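Local coordinates for protein beta-L-arabinobiosidase (Bacteroides thetaiotaomicron, PDB 5MQR) that probably hydrolyses glycosidic bonds of L-arabinose-containing glycans in complex plant pectin in a gut bacterium, and may also have exo-alpha-sialidase activity, at residues K260-F265 with W294-L299; W279-T284 with V298-G303. All blocks are in the same frame, centred on the assembly; numbering follows the deposited sequence.

Contact 1: residues K260-F265 with W294-L299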
loop_
_atom_site.group_PDB
_atom_site.type_symbol
_atom_site.label_atom_id
_atom_site.label_comp_id
_atom_site.label_asym_id
_atom_site.label_seq_id
_atom_site.Cartn_x
_atom_site.Cartn_y
_atom_site.Cartn_z
ATOM N N LYS A 260 -33.676 24.325 -8.038
ATOM C CA LYS A 260 -32.644 24.842 -8.954
ATOM C C LYS A 260 -32.088 23.733 -9.845
ATOM O O LYS A 260 -31.896 22.592 -9.413
ATOM C CB LYS A 260 -31.499 25.523 -8.183
ATOM C CG LYS A 260 -31.869 26.893 -7.641
ATOM C CD LYS A 260 -31.258 27.181 -6.267
ATOM C CE LYS A 260 -31.821 28.477 -5.666
ATOM N NZ LYS A 260 -31.538 28.605 -4.208
ATOM N N GLY A 261 -31.802 24.108 -11.087
ATOM C CA GLY A 261 -31.383 23.179 -12.137
ATOM C C GLY A 261 -29.912 22.846 -12.108
ATOM O O GLY A 261 -29.213 23.042 -13.083
ATOM N N TYR A 262 -29.454 22.337 -10.973
ATOM C CA TYR A 262 -28.139 21.776 -10.854
ATOM C C TYR A 262 -28.226 20.455 -11.597
ATOM O O TYR A 262 -29.286 19.818 -11.618
ATOM C CB TYR A 262 -27.765 21.576 -9.387
ATOM C CG TYR A 262 -27.753 22.853 -8.559
ATOM C CD1 TYR A 262 -27.088 24.011 -9.010
ATOM C CD2 TYR A 262 -28.418 22.924 -7.332
ATOM C CE1 TYR A 262 -27.077 25.182 -8.259
ATOM C CE2 TYR A 262 -28.410 24.099 -6.575
ATOM C CZ TYR A 262 -27.731 25.214 -7.041
ATOM O OH TYR A 262 -27.726 26.352 -6.286
ATOM N N LYS A 263 -27.124 20.045 -12.206
ATOM C CA LYS A 263 -27.190 19.022 -13.242
ATOM C C LYS A 263 -26.523 17.729 -12.876
ATOM O O LYS A 263 -25.462 17.743 -12.283
ATOM C CB LYS A 263 -26.542 19.549 -14.511
ATOM C CG LYS A 263 -27.050 20.928 -14.838
ATOM C CD LYS A 263 -27.123 21.218 -16.316
ATOM C CE LYS A 263 -28.012 22.438 -16.512
ATOM N NZ LYS A 263 -27.909 22.886 -17.919
ATOM N N ALA A 264 -27.151 16.624 -13.277
ATOM C CA ALA A 264 -26.568 15.288 -13.177
ATOM C C ALA A 264 -26.215 14.915 -11.735
ATOM O O ALA A 264 -25.119 14.412 -11.454
ATOM C CB ALA A 264 -25.353 15.176 -14.095
ATOM N N PHE A 265 -27.152 15.205 -10.835
ATOM C CA PHE A 265 -27.063 14.824 -9.425
ATOM C C PHE A 265 -26.586 13.385 -9.237
ATOM O O PHE A 265 -27.052 12.455 -9.903
ATOM C CB PHE A 265 -28.440 15.004 -8.780
ATOM C CG PHE A 265 -28.537 14.534 -7.350
ATOM C CD1 PHE A 265 -28.807 13.201 -7.055
ATOM C CD2 PHE A 265 -28.421 15.442 -6.306
ATOM C CE1 PHE A 265 -28.916 12.768 -5.743
ATOM C CE2 PHE A 265 -28.534 15.028 -4.973
ATOM C CZ PHE A 265 -28.783 13.683 -4.690
ATOM N N TRP A 294 -31.188 20.408 1.549
ATOM C CA TRP A 294 -29.772 20.467 1.176
ATOM C C TRP A 294 -29.144 21.747 1.671
ATOM O O TRP A 294 -29.791 22.788 1.682
ATOM C CB TRP A 294 -29.642 20.346 -0.338
ATOM C CG TRP A 294 -30.058 18.974 -0.813
ATOM C CD1 TRP A 294 -31.306 18.595 -1.256
ATOM C CD2 TRP A 294 -29.249 17.799 -0.863
ATOM N NE1 TRP A 294 -31.308 17.258 -1.578
ATOM C CE2 TRP A 294 -30.062 16.747 -1.343
ATOM C CE3 TRP A 294 -27.915 17.525 -0.542
ATOM C CZ2 TRP A 294 -29.588 15.458 -1.521
ATOM C CZ3 TRP A 294 -27.450 16.233 -0.718
ATOM C CH2 TRP A 294 -28.291 15.217 -1.218
ATOM N N ALA A 295 -27.897 21.658 2.100
ATOM C CA ALA A 295 -27.209 22.816 2.651
ATOM C C ALA A 295 -26.916 23.826 1.539
ATOM O O ALA A 295 -26.489 23.449 0.446
ATOM C CB ALA A 295 -25.925 22.411 3.372
ATOM N N GLU A 296 -27.220 25.090 1.837
ATOM C CA GLU A 296 -26.876 26.265 1.042
ATOM C C GLU A 296 -25.677 26.986 1.719
ATOM O O GLU A 296 -25.412 26.776 2.918
ATOM C CB GLU A 296 -28.080 27.202 0.938
ATOM C CG GLU A 296 -29.338 26.576 0.309
ATOM C CD GLU A 296 -29.291 26.421 -1.226
ATOM O OE1 GLU A 296 -28.242 26.746 -1.838
ATOM O OE2 GLU A 296 -30.304 25.986 -1.848
ATOM N N PRO A 297 -24.902 27.780 0.966
ATOM C CA PRO A 297 -24.994 27.912 -0.502
ATOM C C PRO A 297 -24.356 26.692 -1.208
ATOM O O PRO A 297 -23.462 26.056 -0.643
ATOM C CB PRO A 297 -24.170 29.181 -0.764
ATOM C CG PRO A 297 -23.111 29.161 0.345
ATOM C CD PRO A 297 -23.586 28.247 1.457
ATOM N N VAL A 298 -24.851 26.341 -2.396
ATOM C CA VAL A 298 -24.272 25.245 -3.160
ATOM C C VAL A 298 -23.152 25.819 -4.011
ATOM O O VAL A 298 -23.407 26.584 -4.940
ATOM C CB VAL A 298 -25.299 24.534 -4.072
ATOM C CG1 VAL A 298 -24.611 23.451 -4.898
ATOM C CG2 VAL A 298 -26.437 23.930 -3.254
ATOM N N LEU A 299 -21.922 25.435 -3.703
ATOM C CA LEU A 299 -20.765 25.930 -4.401
ATOM C C LEU A 299 -19.941 24.794 -4.989
ATOM O O LEU A 299 -20.083 23.626 -4.598
ATOM C CB LEU A 299 -19.900 26.748 -3.442
ATOM C CG LEU A 299 -20.572 27.951 -2.773
ATOM C CD1 LEU A 299 -19.600 28.594 -1.791
ATOM C CD2 LEU A 299 -21.100 28.974 -3.778
#
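Lys260 NZ and Glu296 OE2 form a long salt bridge of 3.7 Å across the exposed edge of this contact. The two side chains approach from opposite directions. Glu296 CG lies beside the backbone N, and the side chain then bends at its second torsion (chi2 -76°), which carries the carboxylate over to the lysine. At this length the pairing is loose and mainly electrostatic. The Tyr262 ring lies alongside, held between two aliphatic groups. Val298 CG1 lies over one face, 4.1 Å above the ring plane and toward the rim. Lys260 CB lies over the opposite face, also toward the rim. The phenol end meets Val298 as well, with Tyr262 OH 3.8 Å from Val298 CB and Tyr262 CE2 3.9 Å from Val298 CG2. An alanine in place of Tyr262 would probably leave Val298 CB and CG2 without the phenol end that packs on them and open a gap beside Lys260 CB. The deepest part is aromatic. Phe265 turns the edge of its ring toward the face of Trp294 in an offset edge-to-face pair. The Phe265 ring and the six-membered ring of Trp294 have centroids 5.5 Å apart and planes at 79°. Phe265 CE2 makes the closest approach, 3.6 Å from Trp294 CZ2. The indole NE1 makes a weak hydrogen bond to Gly291 O. Trp294 is the last residue of an Asp-box sequence that begins at Ser287, the repeat familiar from sialidase propellers. Trp279 meets both the Tyr262 and the Phe265 rings. Trp294 also rests on Ile275 and Ser277 of strand 275-278 and on Ser285 and Ser287 of strand 283-287. The contact thus joins the loop leading into strand 266-269 to the loop between strands 283-287 and 299-300.

Contact 2: residues W279-T284 with V298-G303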
loop_
_atom_site.group_PDB
_atom_site.type_symbol
_atom_site.label_atom_id
_atom_site.label_comp_id
_atom_site.label_asym_id
_atom_site.label_seq_id
_atom_site.Cartn_x
_atom_site.Cartn_y
_atom_site.Cartn_z
ATOM N N TRP A 279 -22.867 17.502 -8.532
ATOM C CA TRP A 279 -23.482 17.843 -9.778
ATOM C C TRP A 279 -22.363 18.251 -10.735
ATOM O O TRP A 279 -21.195 18.324 -10.344
ATOM C CB TRP A 279 -24.400 19.031 -9.559
ATOM C CG TRP A 279 -25.647 18.842 -8.717
ATOM C CD1 TRP A 279 -26.891 18.414 -9.154
ATOM C CD2 TRP A 279 -25.816 19.206 -7.342
ATOM N NE1 TRP A 279 -27.789 18.450 -8.120
ATOM C CE2 TRP A 279 -27.166 18.939 -7.002
ATOM C CE3 TRP A 279 -24.955 19.703 -6.358
ATOM C CZ2 TRP A 279 -27.675 19.164 -5.713
ATOM C CZ3 TRP A 279 -25.455 19.932 -5.068
ATOM C CH2 TRP A 279 -26.809 19.660 -4.762
ATOM N N LYS A 280 -22.717 18.548 -11.976
ATOM C CA LYS A 280 -21.774 19.153 -12.929
ATOM C C LYS A 280 -21.044 20.389 -12.370
ATOM O O LYS A 280 -21.619 21.172 -11.572
ATOM C CB LYS A 280 -22.502 19.577 -14.196
ATOM C CG LYS A 280 -22.845 18.439 -15.132
ATOM C CD LYS A 280 -23.174 18.982 -16.515
ATOM C CE LYS A 280 -23.542 17.855 -17.459
ATOM N NZ LYS A 280 -23.544 18.380 -18.850
ATOM N N HIS A 281 -19.789 20.552 -12.803
ATOM C CA HIS A 281 -18.852 21.582 -12.276
ATOM C C HIS A 281 -18.425 21.286 -10.846
ATOM O O HIS A 281 -17.885 22.143 -10.152
ATOM C CB HIS A 281 -19.422 23.008 -12.392
ATOM C CG HIS A 281 -19.838 23.371 -13.782
ATOM N ND1 HIS A 281 -18.929 23.729 -14.760
ATOM C CD2 HIS A 281 -21.059 23.415 -14.366
ATOM C CE1 HIS A 281 -19.573 23.981 -15.886
ATOM N NE2 HIS A 281 -20.866 23.799 -15.673
ATOM N N ALA A 282 -18.647 20.046 -10.430
ATOM C CA ALA A 282 -18.471 19.629 -9.066
ATOM C C ALA A 282 -19.131 20.567 -8.037
ATOM O O ALA A 282 -18.609 20.745 -6.944
ATOM C CB ALA A 282 -16.986 19.422 -8.798
ATOM N N LEU A 283 -20.292 21.143 -8.366
ATOM C CA LEU A 283 -21.135 21.718 -7.316
ATOM C C LEU A 283 -21.437 20.601 -6.304
ATOM O O LEU A 283 -21.530 19.403 -6.648
ATOM C CB LEU A 283 -22.438 22.330 -7.838
ATOM C CG LEU A 283 -22.345 23.523 -8.813
ATOM C CD1 LEU A 283 -23.721 23.974 -9.258
ATOM C CD2 LEU A 283 -21.608 24.718 -8.245
ATOM N N THR A 284 -21.542 20.986 -5.043
ATOM C CA THR A 284 -21.627 19.984 -3.992
ATOM C C THR A 284 -22.388 20.487 -2.781
ATOM O O THR A 284 -22.380 21.674 -2.476
ATOM C CB THR A 284 -20.234 19.457 -3.646
ATOM O OG1 THR A 284 -20.345 18.292 -2.814
ATOM C CG2 THR A 284 -19.415 20.542 -2.960
ATOM N N VAL A 298 -24.851 26.341 -2.396
ATOM C CA VAL A 298 -24.272 25.245 -3.160
ATOM C C VAL A 298 -23.152 25.819 -4.011
ATOM O O VAL A 298 -23.407 26.584 -4.940
ATOM C CB VAL A 298 -25.299 24.534 -4.072
ATOM C CG1 VAL A 298 -24.611 23.451 -4.898
ATOM C CG2 VAL A 298 -26.437 23.930 -3.254
ATOM N N LEU A 299 -21.922 25.435 -3.703
ATOM C CA LEU A 299 -20.765 25.930 -4.401
ATOM C C LEU A 299 -19.941 24.794 -4.989
ATOM O O LEU A 299 -20.083 23.626 -4.598
ATOM C CB LEU A 299 -19.900 26.748 -3.442
ATOM C CG LEU A 299 -20.572 27.951 -2.773
ATOM C CD1 LEU A 299 -19.600 28.594 -1.791
ATOM C CD2 LEU A 299 -21.100 28.974 -3.778
ATOM N N ARG A 300 -19.054 25.171 -5.913
ATOM C CA ARG A 300 -18.081 24.261 -6.483
ATOM C C ARG A 300 -17.261 23.682 -5.363
ATOM O O ARG A 300 -16.954 24.366 -4.402
ATOM C CB ARG A 300 -17.146 24.975 -7.451
ATOM C CG ARG A 300 -17.797 25.464 -8.738
ATOM C CD ARG A 300 -16.811 26.274 -9.570
ATOM N NE ARG A 300 -17.342 26.745 -10.866
ATOM C CZ ARG A 300 -17.076 26.213 -12.073
ATOM N NH1 ARG A 300 -16.293 25.138 -12.233
ATOM N NH2 ARG A 300 -17.617 26.760 -13.161
ATOM N N ALA A 301 -16.898 22.420 -5.508
ATOM C CA ALA A 301 -16.081 21.722 -4.538
ATOM C C ALA A 301 -14.679 22.275 -4.642
ATOM O O ALA A 301 -14.070 22.227 -5.720
ATOM C CB ALA A 301 -16.092 20.231 -4.824
ATOM N N LYS A 302 -14.174 22.801 -3.534
ATOM C CA LYS A 302 -12.920 23.551 -3.561
ATOM C C LYS A 302 -11.793 22.626 -3.969
ATOM O O LYS A 302 -11.741 21.461 -3.543
ATOM C CB LYS A 302 -12.628 24.235 -2.209
ATOM C CG LYS A 302 -13.582 25.396 -1.967
ATOM C CD LYS A 302 -13.275 26.242 -0.738
ATOM C CE LYS A 302 -14.271 27.419 -0.674
ATOM N NZ LYS A 302 -13.851 28.492 0.294
ATOM N N GLY A 303 -10.945 23.128 -4.849
ATOM C CA GLY A 303 -9.787 22.389 -5.314
ATOM C C GLY A 303 -10.004 21.449 -6.499
ATOM O O GLY A 303 -9.031 21.129 -7.213
HETATM O O HOH W 1 -15.747 24.693 -14.769
HETATM O O HOH W 2 -15.227 23.227 -10.630
HETATM O O HOH W 3 -20.812 23.779 -1.677
#
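Ala301 pushes its methyl into a shallow hollow formed by Ala282 and Thr284. Its CB lies 3.8 Å from Thr284 CG2, while Ala301 N donates a hydrogen bond of 2.8 Å to Ala282 O. The donor stands above the carbonyl plane, and the bond is bent (141° at the hydrogen). Thr284 points its hydroxyl the other way, because OG1 is anti to its backbone N (chi1 -168°). This leaves CG2 facing the alanine, and OG1 is hydrogen-bonded to Ser277 O. Val298 supplies the second bump. Its CG1 fits between the indole and the strand backbone, 3.6 Å from Trp279 CZ3 and 3.7 Å from Thr284 O. Leu283 CB closes this hollow from a third direction. The Leu283 tip turns to the facing strand, with CD2 3.5 Å from Arg300 N and also near Arg300 CG. On the exposed side the extended Arg300 chain runs past His281 O. His281 CB lies over one face of the guanidinium, toward its rim, and the imidazole and guanidinium planes are 62° apart. Two waters lie in the guanidinium plane at its edge. Both accept from Arg300 NH1. One also lies close to His281 O and may link the arginine to the turn, while the other makes a weak contact with His281 ND1. A third water accepts from Leu299 N at 2.8 Å and lies close to Thr284 O, to which it may donate. Thr284 N donates a bent hydrogen bond to Leu299 O at 3.0 Å. Leu283 and Arg300 form the antiparallel non-hydrogen-bonded pair, with their CA atoms 4.1 Å apart and their side chains diverging. This is the hairpin of strands 283-287 and 299-300, the latter weakly bonded. They are the last two strands of a four-stranded antiparallel sheet, consistent with a blade of a sialidase-like beta propeller.

Contact 1 and contact 2 have centres 8 Å apart and share Val298 and Leu299. Val298 serves both: Tyr262 packs on it in contact 1, and Trp279 and Leu283 in contact 2. The first segments of the two contacts also meet directly. Lys263 O and Lys280 N are 2.9 Å apart, a probable hydrogen bond. Tyr262 CB lies 3.3 Å from Trp279 CD1, and Tyr262 CD1 lies 3.4 Å from Leu283 CD1. The two contacts therefore pack against each other through Tyr262, Trp279 and Leu283. The Phe265 side chain is about 10 Å from a bound calcium ion. Contact 2 extends toward phosphotyrosine 371, whose OH is hydrogen-bonded to Lys280 NZ.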